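Local coordinates for protein cytochrome P450 (CYP102L1) (Mycobacterium phage Adler, PDB 6N6Q) that binds heme as a cytochrome P450 and probably catalyses the monooxygenation of an organic substrate at the heme iron, at residues F57-V62 with N368-V373; E78-P83 with F349-Q354; A310-R315 with D323-L328; T316-Q321 with I436-E441. All coordinates share one frame; numbering follows the deposited sequence.

Contact 1. Residues F57-V62 with N368-V373; sequences FRVVVV and NDWVFV
Phe372 O accepts the N-H of Val62 at 2.8 Å. The CA-H of Val61 faces the same acceptor, Val61 CA standing 3.5 Å from Phe372 O. From the same residue, Phe372 N donates to Val60 O at 2.8 Å, so one peptide unit on each side of Phe372 bonds two alternate residues of the neighbouring strand. This is the parallel pairing of strands 58-62 and 370-374 inside the mixed five-stranded sheet of the P450 fold. Val60, Val62, Val371 and Val373 share one face: Val371 CG1 meets Val60 CG1 at 3.7 Å, while Val371 CB lies 4.0 Å from Val62 CG2. Helix 65-71 packs on Val62 and Val373 there. Phe372 and Val61 point to the other face, where the Phe372 ring meets that of Phe349. Val59 has CG2 opposite its backbone N, and this methyl drops against Phe372 CB at 3.5 Å. Further down, where the strands splay, Trp370 lays its indole toward Phe57 and Val59, CG lodged between N and C (chi1 47°). Trp370 CH2 reaches Phe57 CD2 at 3.9 Å, the two ring planes tilted by 58°. Apart from backbone bonds and CA-H...O contacts, the side-chain meeting is apolar, consistent with main-chain pairing setting the register while branched and aromatic side chains pack on both faces.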
# COMPACT_ATOMS: atom_id res chain seq x y z
N PHE A 57 -13.51 -18.80 -5.65
CA PHE A 57 -13.19 -19.60 -4.48
C PHE A 57 -14.12 -19.24 -3.33
O PHE A 57 -14.70 -18.16 -3.29
CB PHE A 57 -11.72 -19.41 -4.06
CG PHE A 57 -11.35 -17.99 -3.75
CD1 PHE A 57 -10.91 -17.14 -4.75
CD2 PHE A 57 -11.42 -17.51 -2.45
CE1 PHE A 57 -10.56 -15.83 -4.47
CE2 PHE A 57 -11.07 -16.20 -2.16
CZ PHE A 57 -10.64 -15.36 -3.17
N ARG A 58 -14.27 -20.19 -2.41
CA ARG A 58 -14.88 -19.95 -1.12
C ARG A 58 -13.78 -19.74 -0.09
O ARG A 58 -12.79 -20.47 -0.07
CB ARG A 58 -15.78 -21.12 -0.71
CG ARG A 58 -16.05 -21.19 0.79
CD ARG A 58 -17.21 -22.12 1.11
NE ARG A 58 -17.17 -23.35 0.33
CZ ARG A 58 -16.36 -24.37 0.59
NH1 ARG A 58 -15.52 -24.32 1.62
NH2 ARG A 58 -16.40 -25.46 -0.17
N VAL A 59 -13.95 -18.72 0.75
CA VAL A 59 -12.92 -18.33 1.70
C VAL A 59 -13.52 -18.29 3.10
O VAL A 59 -14.67 -17.86 3.28
CB VAL A 59 -12.29 -16.97 1.33
CG1 VAL A 59 -13.35 -15.89 1.24
CG2 VAL A 59 -11.21 -16.60 2.33
N VAL A 60 -12.76 -18.77 4.08
CA VAL A 60 -13.11 -18.60 5.48
C VAL A 60 -12.70 -17.19 5.89
O VAL A 60 -11.50 -16.88 5.96
CB VAL A 60 -12.44 -19.65 6.37
CG1 VAL A 60 -12.79 -19.41 7.83
CG2 VAL A 60 -12.86 -21.05 5.93
N VAL A 61 -13.68 -16.32 6.13
CA VAL A 61 -13.43 -14.93 6.48
C VAL A 61 -13.45 -14.80 7.99
O VAL A 61 -14.39 -15.26 8.65
CB VAL A 61 -14.47 -14.00 5.83
CG1 VAL A 61 -14.20 -12.55 6.21
CG2 VAL A 61 -14.48 -14.18 4.32
N VAL A 62 -12.42 -14.17 8.55
CA VAL A 62 -12.32 -13.90 9.98
C VAL A 62 -12.34 -12.40 10.17
O VAL A 62 -11.48 -11.69 9.63
CB VAL A 62 -11.05 -14.52 10.59
CG1 VAL A 62 -11.11 -14.46 12.10
CG2 VAL A 62 -10.88 -15.96 10.12
N ASN A 368 -1.93 -26.13 6.61
CA ASN A 368 -2.03 -25.53 5.28
C ASN A 368 -3.44 -25.11 4.91
O ASN A 368 -3.68 -24.72 3.76
CB ASN A 368 -1.47 -26.45 4.18
CG ASN A 368 0.04 -26.56 4.23
OD1 ASN A 368 0.73 -25.68 4.75
ND2 ASN A 368 0.57 -27.65 3.69
N ASP A 369 -4.39 -25.17 5.84
CA ASP A 369 -5.68 -24.53 5.61
C ASP A 369 -5.53 -23.03 5.76
O ASP A 369 -4.81 -22.54 6.64
CB ASP A 369 -6.73 -25.05 6.59
CG ASP A 369 -7.14 -26.48 6.30
OD1 ASP A 369 -6.98 -26.93 5.15
OD2 ASP A 369 -7.63 -27.16 7.23
N TRP A 370 -6.20 -22.27 4.90
CA TRP A 370 -6.01 -20.83 4.84
C TRP A 370 -7.32 -20.09 5.08
O TRP A 370 -8.40 -20.56 4.72
CB TRP A 370 -5.40 -20.40 3.49
CG TRP A 370 -6.06 -21.00 2.28
CD1 TRP A 370 -5.89 -22.26 1.79
CD2 TRP A 370 -6.98 -20.34 1.40
NE1 TRP A 370 -6.65 -22.44 0.66
CE2 TRP A 370 -7.33 -21.28 0.40
CE3 TRP A 370 -7.54 -19.07 1.35
CZ2 TRP A 370 -8.21 -20.97 -0.63
CZ3 TRP A 370 -8.42 -18.76 0.33
CH2 TRP A 370 -8.75 -19.71 -0.65
N VAL A 371 -7.20 -18.93 5.72
CA VAL A 371 -8.32 -18.04 6.01
C VAL A 371 -7.95 -16.63 5.57
O VAL A 371 -6.79 -16.34 5.25
CB VAL A 371 -8.71 -18.06 7.50
CG1 VAL A 371 -9.10 -19.47 7.94
CG2 VAL A 371 -7.57 -17.51 8.35
N PHE A 372 -8.94 -15.75 5.58
CA PHE A 372 -8.77 -14.35 5.22
C PHE A 372 -9.12 -13.49 6.43
O PHE A 372 -10.22 -13.60 6.98
CB PHE A 372 -9.65 -13.98 4.02
CG PHE A 372 -9.59 -12.52 3.64
CD1 PHE A 372 -8.48 -12.01 2.99
CD2 PHE A 372 -10.65 -11.67 3.93
CE1 PHE A 372 -8.43 -10.67 2.63
CE2 PHE A 372 -10.60 -10.34 3.57
CZ PHE A 372 -9.48 -9.84 2.92
N VAL A 373 -8.18 -12.65 6.84
CA VAL A 373 -8.41 -11.67 7.89
C VAL A 373 -8.96 -10.41 7.24
O VAL A 373 -8.27 -9.75 6.47
CB VAL A 373 -7.13 -11.38 8.69
CG1 VAL A 373 -7.36 -10.23 9.66
CG2 VAL A 373 -6.67 -12.62 9.43

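Contact 2. Residues E78-P83 with F349-Q354; sequences EKNVGP and FRQAKQ. With HEM (protoporphyrin IX containing Fe), chain E; CAC (cacodylate ion), chain F.
Phe349 sets one ring face against Pro83 CD, 3.9 Å from the ring centroid and 18° off the normal: a CH-pi contact where strand 347-352 meets the start of helix 83-87. The segments form the antiparallel outer edge of the P450 beta sheet, with Glu78 and Gln351 as a hydrogen-bonded pair and Asn80 N adding a bond to Phe349 O. Glu78 and Gln351 both place CG between N and C (chi1 63° and 67°) and then extend, which brings their ends together on one face. Gln351 NE2 donates to the anti side of Glu78 OE2 at 2.8 Å, and Gln351 OE1 accepts Asn80 ND2 at 2.8 Å and water 2 at 2.9 Å. Gripped at both ends, the amide has a fixed rotation. Water 2 also bonds O2 of a cacodylate, probably from the crystallisation liquor, to which Gln351 NE2 bonds weakly. The Arg350 guanidinium turns a face to the Glu78 backbone while NH1 bonds Ile71 O. Lys79 points away from the strand pair, and its NZ donates to heme propionate O2A at 2.9 Å and also to Phe97 O. Water 1 links the sheet to that propionate, accepting Phe349 N at 2.7 Å while lying 2.7 Å from O2A.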
# COMPACT_ATOMS: atom_id res chain seq x y z
N GLU A 78 0.89 -18.59 9.79
CA GLU A 78 1.89 -17.89 8.99
C GLU A 78 1.21 -17.34 7.74
O GLU A 78 0.02 -17.58 7.50
CB GLU A 78 3.06 -18.82 8.64
CG GLU A 78 2.67 -20.00 7.77
CD GLU A 78 3.84 -20.91 7.47
OE1 GLU A 78 4.88 -20.78 8.15
OE2 GLU A 78 3.72 -21.74 6.55
N LYS A 79 1.98 -16.61 6.94
CA LYS A 79 1.42 -15.97 5.75
C LYS A 79 1.00 -17.00 4.72
O LYS A 79 1.73 -17.96 4.44
CB LYS A 79 2.43 -15.00 5.14
CG LYS A 79 2.20 -14.75 3.65
CD LYS A 79 2.63 -13.37 3.21
CE LYS A 79 2.20 -13.11 1.77
NZ LYS A 79 2.35 -11.68 1.38
N ASN A 80 -0.18 -16.80 4.14
CA ASN A 80 -0.66 -17.58 3.02
C ASN A 80 -0.65 -16.72 1.77
O ASN A 80 -1.23 -15.62 1.76
CB ASN A 80 -2.07 -18.12 3.28
CG ASN A 80 -2.64 -18.86 2.09
OD1 ASN A 80 -3.47 -18.34 1.34
ND2 ASN A 80 -2.18 -20.10 1.89
N VAL A 81 0.00 -17.20 0.72
CA VAL A 81 -0.07 -16.53 -0.58
C VAL A 81 -1.48 -16.72 -1.11
O VAL A 81 -1.82 -17.77 -1.66
CB VAL A 81 0.99 -17.09 -1.56
CG1 VAL A 81 0.83 -16.44 -2.93
CG2 VAL A 81 2.39 -16.85 -1.01
N GLY A 82 -2.32 -15.69 -0.93
CA GLY A 82 -3.70 -15.78 -1.30
C GLY A 82 -3.89 -15.89 -2.80
O GLY A 82 -2.94 -15.83 -3.58
N PRO A 83 -5.16 -16.05 -3.21
CA PRO A 83 -5.43 -16.21 -4.65
C PRO A 83 -4.89 -15.08 -5.51
O PRO A 83 -4.15 -15.33 -6.47
CB PRO A 83 -6.97 -16.28 -4.69
CG PRO A 83 -7.36 -16.79 -3.35
CD PRO A 83 -6.37 -16.19 -2.39
N PHE A 349 -4.08 -12.98 3.94
CA PHE A 349 -4.39 -14.40 4.02
C PHE A 349 -3.38 -15.09 4.92
O PHE A 349 -2.17 -14.89 4.78
CB PHE A 349 -4.39 -15.04 2.63
CG PHE A 349 -5.58 -14.67 1.80
CD1 PHE A 349 -6.78 -15.36 1.92
CD2 PHE A 349 -5.51 -13.62 0.89
CE1 PHE A 349 -7.88 -15.02 1.15
CE2 PHE A 349 -6.60 -13.27 0.12
CZ PHE A 349 -7.79 -13.97 0.25
N ARG A 350 -3.88 -15.91 5.84
CA ARG A 350 -3.04 -16.68 6.74
C ARG A 350 -3.30 -18.17 6.55
O ARG A 350 -4.35 -18.57 6.04
CB ARG A 350 -3.27 -16.29 8.20
CG ARG A 350 -3.05 -14.82 8.49
CD ARG A 350 -2.26 -14.63 9.77
NE ARG A 350 -0.82 -14.59 9.53
CZ ARG A 350 0.10 -14.88 10.44
NH1 ARG A 350 -0.26 -15.27 11.65
NH2 ARG A 350 1.39 -14.81 10.13
N GLN A 351 -2.32 -18.98 6.94
CA GLN A 351 -2.43 -20.43 6.83
C GLN A 351 -1.89 -21.07 8.10
O GLN A 351 -1.05 -20.49 8.79
CB GLN A 351 -1.67 -20.96 5.60
CG GLN A 351 -0.17 -20.80 5.68
CD GLN A 351 0.53 -21.18 4.39
OE1 GLN A 351 -0.09 -21.21 3.32
NE2 GLN A 351 1.81 -21.49 4.48
N ALA A 352 -2.39 -22.26 8.40
CA ALA A 352 -2.06 -22.95 9.64
C ALA A 352 -0.77 -23.74 9.48
O ALA A 352 -0.64 -24.55 8.55
CB ALA A 352 -3.20 -23.87 10.06
N LYS A 353 0.19 -23.50 10.38
CA LYS A 353 1.44 -24.24 10.34
C LYS A 353 1.26 -25.67 10.82
O LYS A 353 2.02 -26.56 10.42
CB LYS A 353 2.51 -23.52 11.17
CG LYS A 353 2.83 -22.12 10.68
CD LYS A 353 3.65 -21.34 11.70
CE LYS A 353 5.03 -21.94 11.89
NZ LYS A 353 5.81 -21.19 12.91
N GLN A 354 0.28 -25.90 11.69
CA GLN A 354 -0.03 -27.22 12.21
C GLN A 354 -1.55 -27.37 12.27
O GLN A 354 -2.29 -26.43 12.00
CB GLN A 354 0.57 -27.44 13.61
CG GLN A 354 1.99 -26.92 13.78
CD GLN A 354 2.35 -26.69 15.23
OE1 GLN A 354 3.08 -25.75 15.56
NE2 GLN A 354 1.85 -27.55 16.11
CHA HEM E . 3.61 -6.30 2.78
CHB HEM E . 0.29 -2.82 3.48
CHC HEM E . 3.39 0.49 1.71
CHD HEM E . 6.36 -3.10 0.34
C1A HEM E . 2.45 -5.66 3.15
C2A HEM E . 1.30 -6.26 3.80
C3A HEM E . 0.39 -5.30 4.00
C4A HEM E . 0.92 -4.05 3.48
CMA HEM E . -0.99 -5.49 4.66
CAA HEM E . 1.13 -7.74 4.21
CBA HEM E . 0.58 -8.51 3.00
CGA HEM E . 0.23 -9.92 3.39
O1A HEM E . 0.30 -10.25 4.60
O2A HEM E . -0.11 -10.72 2.48
C1B HEM E . 0.86 -1.62 3.12
C2B HEM E . 0.28 -0.31 3.33
C3B HEM E . 1.13 0.62 2.85
C4B HEM E . 2.28 -0.09 2.31
CMB HEM E . -1.09 -0.09 4.02
CAB HEM E . 1.02 2.16 2.81
CBB HEM E . -0.03 2.87 3.26
C1C HEM E . 4.49 -0.18 1.21
C2C HEM E . 5.68 0.42 0.65
C3C HEM E . 6.51 -0.55 0.27
C4C HEM E . 5.87 -1.83 0.57
CMC HEM E . 5.97 1.94 0.52
CAC HEM E . 7.89 -0.28 -0.37
CBC HEM E . 8.73 -1.26 -0.72
C1D HEM E . 5.89 -4.28 0.88
C2D HEM E . 6.50 -5.59 0.75
C3D HEM E . 5.74 -6.47 1.42
C4D HEM E . 4.63 -5.76 2.01
CMD HEM E . 7.79 -5.92 -0.04
CAD HEM E . 6.01 -7.99 1.55
CBD HEM E . 6.98 -8.25 2.69
CGD HEM E . 7.17 -9.74 2.88
O1D HEM E . 8.28 -10.15 3.31
O2D HEM E . 6.22 -10.51 2.59
NA HEM E . 2.18 -4.32 2.97
NB HEM E . 2.08 -1.45 2.49
NC HEM E . 4.64 -1.55 1.14
ND HEM E . 4.75 -4.42 1.66
FE HEM E . 3.35 -2.94 1.94
AS CAC F . 4.18 -21.94 1.24
O1 CAC F . 5.90 -21.92 1.22
O2 CAC F . 3.24 -20.52 1.50
C1 CAC F . 3.60 -22.75 -0.40
C2 CAC F . 3.64 -23.28 2.50
O HOH W 1 -1.95 -12.67 2.30
O HOH W 2 0.89 -19.76 1.04

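Contact 3. Residues A310-R315 with D323-L328; sequences AMWPGR and DQIAKL
Met311, the last residue of helix 298-311, and Trp312 just after it close on Gln324 of the short helix 322-326, and these three side chains have the most surface buried here. Met311 starts with CG opposite its backbone N (chi1 -176°) and then bends twice, at chi2 and chi3, bringing the thioether across the glutamine at an oblique angle. Its SD touches Gln324 NE2 and CG, each at 3.6 Å. The terminal methyl CE goes on to meet both Lys327 CB and Leu328 CD2, 3.9 Å from either carbon. Within its own segment Met311 CG lies above the centre of the Trp312 indole. Gln324 runs past Trp312 in the opposite direction, with its amide plane almost perpendicular to the ring (87°) and OE1 at the pyrrole edge. The modelled separation of Trp312 NE1 and Gln324 OE1, 2.5 Å, comes with a bent N-H...O angle of 122°, so its length is doubtful. The same N-H has a second, weak partner in Asp319 O. At the far corner of the indole, Trp312 CH2 meets Leu328 CD1 edge-on at 3.7 Å, and Ile325 CD1 approaches more loosely. Ile325 also reaches helix 422-439, and Phe320 meets the Trp312 ring edge-to-face. Met311 on one face and Leu328 at the edge thus give the indole apolar neighbours. Such chemistry implies a largely hydrophobic closure of the turn between helices 298-311 and 322-326, made by the contacts of Met311, Ile325 and Leu328 with the tryptophan.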
# COMPACT_ATOMS: atom_id res chain seq x y z
N ALA A 310 2.88 25.66 12.62
CA ALA A 310 3.78 25.90 13.74
C ALA A 310 5.16 25.29 13.50
O ALA A 310 6.15 25.80 14.02
CB ALA A 310 3.17 25.35 15.03
N MET A 311 5.23 24.21 12.73
CA MET A 311 6.52 23.58 12.46
C MET A 311 7.33 24.38 11.45
O MET A 311 8.54 24.58 11.64
CB MET A 311 6.31 22.14 11.97
CG MET A 311 7.60 21.37 11.75
SD MET A 311 8.49 20.99 13.27
CE MET A 311 7.31 19.93 14.10
N TRP A 312 6.70 24.84 10.37
CA TRP A 312 7.36 25.62 9.33
C TRP A 312 6.58 26.92 9.13
O TRP A 312 5.65 26.97 8.32
CB TRP A 312 7.47 24.84 8.02
CG TRP A 312 8.16 23.51 8.17
CD1 TRP A 312 9.50 23.27 8.13
CD2 TRP A 312 7.53 22.24 8.37
NE1 TRP A 312 9.74 21.93 8.30
CE2 TRP A 312 8.55 21.28 8.45
CE3 TRP A 312 6.20 21.82 8.49
CZ2 TRP A 312 8.29 19.92 8.64
CZ3 TRP A 312 5.94 20.47 8.68
CH2 TRP A 312 6.98 19.54 8.76
N PRO A 313 6.93 27.97 9.87
CA PRO A 313 6.22 29.25 9.70
C PRO A 313 6.44 29.84 8.31
O PRO A 313 7.37 29.48 7.59
CB PRO A 313 6.84 30.14 10.78
CG PRO A 313 7.39 29.19 11.79
CD PRO A 313 7.86 28.00 11.00
N GLY A 314 5.56 30.76 7.94
CA GLY A 314 5.57 31.36 6.62
C GLY A 314 4.96 30.44 5.58
O GLY A 314 4.70 29.26 5.81
N ARG A 315 4.71 31.01 4.40
CA ARG A 315 4.12 30.27 3.30
C ARG A 315 5.14 29.83 2.26
O ARG A 315 4.76 29.37 1.18
CB ARG A 315 3.01 31.09 2.64
CG ARG A 315 1.75 31.27 3.50
CD ARG A 315 0.97 29.96 3.69
NE ARG A 315 1.58 29.07 4.68
CZ ARG A 315 1.47 29.22 5.99
NH1 ARG A 315 0.78 30.24 6.49
NH2 ARG A 315 2.07 28.37 6.82
N ASP A 323 14.03 14.84 11.17
CA ASP A 323 13.49 14.69 12.52
C ASP A 323 12.12 15.35 12.69
O ASP A 323 11.36 14.95 13.57
CB ASP A 323 14.46 15.27 13.54
CG ASP A 323 15.60 14.33 13.86
OD1 ASP A 323 15.35 13.11 13.96
OD2 ASP A 323 16.75 14.80 14.01
N GLN A 324 11.79 16.34 11.86
CA GLN A 324 10.53 17.05 12.04
C GLN A 324 9.32 16.21 11.66
O GLN A 324 8.21 16.49 12.15
CB GLN A 324 10.53 18.34 11.22
CG GLN A 324 11.39 19.45 11.80
CD GLN A 324 11.38 20.70 10.94
OE1 GLN A 324 11.26 20.63 9.72
NE2 GLN A 324 11.52 21.85 11.58
N ILE A 325 9.49 15.19 10.82
CA ILE A 325 8.35 14.46 10.29
C ILE A 325 7.63 13.70 11.40
O ILE A 325 6.40 13.80 11.54
CB ILE A 325 8.80 13.52 9.16
CG1 ILE A 325 9.49 14.32 8.05
CG2 ILE A 325 7.62 12.74 8.61
CD1 ILE A 325 8.73 15.57 7.65
N ALA A 326 8.37 12.95 12.21
CA ALA A 326 7.75 12.19 13.29
C ALA A 326 7.21 13.08 14.41
O ALA A 326 6.43 12.59 15.23
CB ALA A 326 8.75 11.19 13.87
N LYS A 327 7.60 14.35 14.45
CA LYS A 327 7.10 15.26 15.48
C LYS A 327 5.70 15.78 15.18
O LYS A 327 5.09 16.41 16.05
CB LYS A 327 8.06 16.43 15.66
CG LYS A 327 9.42 16.03 16.24
CD LYS A 327 10.26 17.24 16.64
CE LYS A 327 10.70 18.06 15.44
NZ LYS A 327 11.73 19.08 15.78
N LEU A 328 5.17 15.53 13.98
CA LEU A 328 3.81 15.93 13.63
C LEU A 328 2.86 14.86 14.16
O LEU A 328 2.48 13.92 13.46
CB LEU A 328 3.67 16.10 12.12
CG LEU A 328 4.58 17.15 11.48
CD1 LEU A 328 4.43 17.13 9.96
CD2 LEU A 328 4.27 18.53 12.03

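Contact 4. Residues T316-Q321 with I436-E441; sequences TFPDFQ and ILHQFE
This is a loop-on-helix contact: the irregular segment 316-321, between helices 298-311 and 322-326, lies across the C-terminal end of helix 422-439, the helix that follows the heme-binding loop of the P450 fold. No hydrogen bond joins the two segments, and the central element is a CH-pi contact. Pro318 CG stands over the middle of the His438 ring, 3.7 Å from its centroid and 13° off the normal. The histidine reaches the loop because its CG lies opposite the backbone N (chi1 -176°), so that one face of the imidazole lies against the proline. Both ring nitrogens are engaged: His438 ND1 is bonded to Gln439 OE1 at 2.6 Å, close to the ring plane, and NE2 to Trp312 O. These bonds hold the flat group against rotation and present its face to Pro318. Between the two nitrogens, His438 CE1 comes within 2.9 Å of Thr316 O, the closest approach of the two segments. Gln439 bends at chi2, which turns its amide back toward the histidine and the loop, where Gln439 OE1 lies 3.5 Å from Phe317 CA. Pro318 also meets rings of its own segment: CD lies over a face of Phe317 and CB over a face of Phe320. Next in the chain, Asp319 centres an inverse gamma turn. The Phe317 ring crosses the glutamine chain at about a right angle, Phe317 CD1 lying 4.2 Å from Gln439 CG.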
# COMPACT_ATOMS: atom_id res chain seq x y z
N THR A 316 6.43 29.97 2.56
CA THR A 316 7.45 29.35 1.73
C THR A 316 7.43 27.84 1.95
O THR A 316 7.08 27.36 3.03
CB THR A 316 8.83 29.91 2.07
OG1 THR A 316 8.77 31.34 2.10
CG2 THR A 316 9.86 29.49 1.03
N PHE A 317 7.78 27.09 0.90
CA PHE A 317 7.77 25.64 0.97
C PHE A 317 8.57 25.17 2.19
O PHE A 317 9.67 25.69 2.43
CB PHE A 317 8.34 25.03 -0.31
CG PHE A 317 8.14 23.55 -0.41
CD1 PHE A 317 6.97 23.03 -0.94
CD2 PHE A 317 9.13 22.67 0.00
CE1 PHE A 317 6.78 21.66 -1.04
CE2 PHE A 317 8.95 21.30 -0.09
CZ PHE A 317 7.78 20.80 -0.62
N PRO A 318 8.06 24.23 2.97
CA PRO A 318 8.74 23.86 4.22
C PRO A 318 10.12 23.29 3.98
O PRO A 318 10.34 22.48 3.07
CB PRO A 318 7.79 22.82 4.84
CG PRO A 318 6.46 23.13 4.24
CD PRO A 318 6.74 23.58 2.85
N ASP A 319 11.07 23.72 4.82
CA ASP A 319 12.43 23.17 4.83
C ASP A 319 12.39 21.88 5.65
O ASP A 319 12.74 21.83 6.83
CB ASP A 319 13.40 24.19 5.41
CG ASP A 319 14.81 23.64 5.57
OD1 ASP A 319 15.17 22.68 4.84
OD2 ASP A 319 15.56 24.16 6.42
N PHE A 320 11.94 20.81 4.99
CA PHE A 320 11.75 19.53 5.65
C PHE A 320 13.10 18.96 6.09
O PHE A 320 13.97 18.69 5.26
CB PHE A 320 11.04 18.55 4.72
CG PHE A 320 9.58 18.83 4.52
CD1 PHE A 320 8.67 18.63 5.54
CD2 PHE A 320 9.11 19.29 3.30
CE1 PHE A 320 7.32 18.89 5.36
CE2 PHE A 320 7.77 19.54 3.10
CZ PHE A 320 6.87 19.35 4.14
N GLN A 321 13.26 18.77 7.40
CA GLN A 321 14.36 17.99 7.95
C GLN A 321 13.81 16.70 8.53
O GLN A 321 12.65 16.64 8.97
CB GLN A 321 15.13 18.79 9.01
CG GLN A 321 14.28 19.81 9.73
CD GLN A 321 15.10 20.87 10.45
OE1 GLN A 321 16.15 20.58 11.02
NE2 GLN A 321 14.62 22.11 10.41
N ILE A 436 1.05 19.58 1.34
CA ILE A 436 -0.21 19.99 0.72
C ILE A 436 -0.98 20.93 1.64
O ILE A 436 -1.47 21.98 1.21
CB ILE A 436 -1.04 18.75 0.34
CG1 ILE A 436 -0.35 17.98 -0.79
CG2 ILE A 436 -2.45 19.14 -0.05
CD1 ILE A 436 -0.98 16.65 -1.10
N LEU A 437 -1.10 20.57 2.92
CA LEU A 437 -1.82 21.42 3.87
C LEU A 437 -1.11 22.75 4.09
O LEU A 437 -1.77 23.76 4.36
CB LEU A 437 -1.98 20.69 5.21
CG LEU A 437 -2.96 19.52 5.24
CD1 LEU A 437 -2.98 18.91 6.62
CD2 LEU A 437 -4.35 19.98 4.83
N HIS A 438 0.22 22.76 3.99
CA HIS A 438 0.97 23.99 4.19
C HIS A 438 0.85 24.94 3.00
O HIS A 438 0.81 26.16 3.19
CB HIS A 438 2.45 23.65 4.44
CG HIS A 438 3.30 24.84 4.74
ND1 HIS A 438 3.82 25.66 3.76
CD2 HIS A 438 3.74 25.34 5.92
CE1 HIS A 438 4.54 26.61 4.32
NE2 HIS A 438 4.51 26.44 5.63
N GLN A 439 0.76 24.40 1.78
CA GLN A 439 0.76 25.21 0.57
C GLN A 439 -0.62 25.49 0.01
O GLN A 439 -0.83 26.55 -0.58
CB GLN A 439 1.60 24.51 -0.52
CG GLN A 439 3.05 24.30 -0.13
CD GLN A 439 3.78 25.61 0.08
OE1 GLN A 439 4.30 25.87 1.17
NE2 GLN A 439 3.83 26.44 -0.95
N PHE A 440 -1.56 24.56 0.15
CA PHE A 440 -2.88 24.69 -0.46
C PHE A 440 -3.97 24.53 0.58
O PHE A 440 -3.75 24.01 1.68
CB PHE A 440 -3.09 23.65 -1.57
CG PHE A 440 -2.00 23.61 -2.60
CD1 PHE A 440 -1.97 24.54 -3.63
CD2 PHE A 440 -1.01 22.65 -2.54
CE1 PHE A 440 -0.97 24.51 -4.57
CE2 PHE A 440 -0.00 22.61 -3.49
CZ PHE A 440 0.02 23.55 -4.51
N GLU A 441 -5.16 25.00 0.22
CA GLU A 441 -6.39 24.67 0.92
C GLU A 441 -7.26 23.81 0.00
O GLU A 441 -7.24 23.97 -1.22
CB GLU A 441 -7.14 25.92 1.37
CG GLU A 441 -7.59 26.84 0.26
CD GLU A 441 -8.12 28.16 0.78
OE1 GLU A 441 -7.66 28.60 1.86
OE2 GLU A 441 -9.01 28.75 0.13

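How the contacts relate
From the N terminus, segment 57-62 comes first and pairs with 368-373, so contact 1 closes a loop of about 300 residues. Contact 2 opens and shuts inside it, and through neighbouring strands 347-352 and 370-374 the two share one sheet, where Val371 N bonds Arg350 O. Contact 3 is a short local closure lying within both loops. Contact 4 starts inside contact 3, at 316-321, but ends at 436-441, crossing all the others. Contacts 3 and 4 adjoin, their centres about 9 Å apart. Both lie on the opposite side of the chain's centre from contacts 1 and 2; contacts 1 and 3 have centres about 44 Å apart.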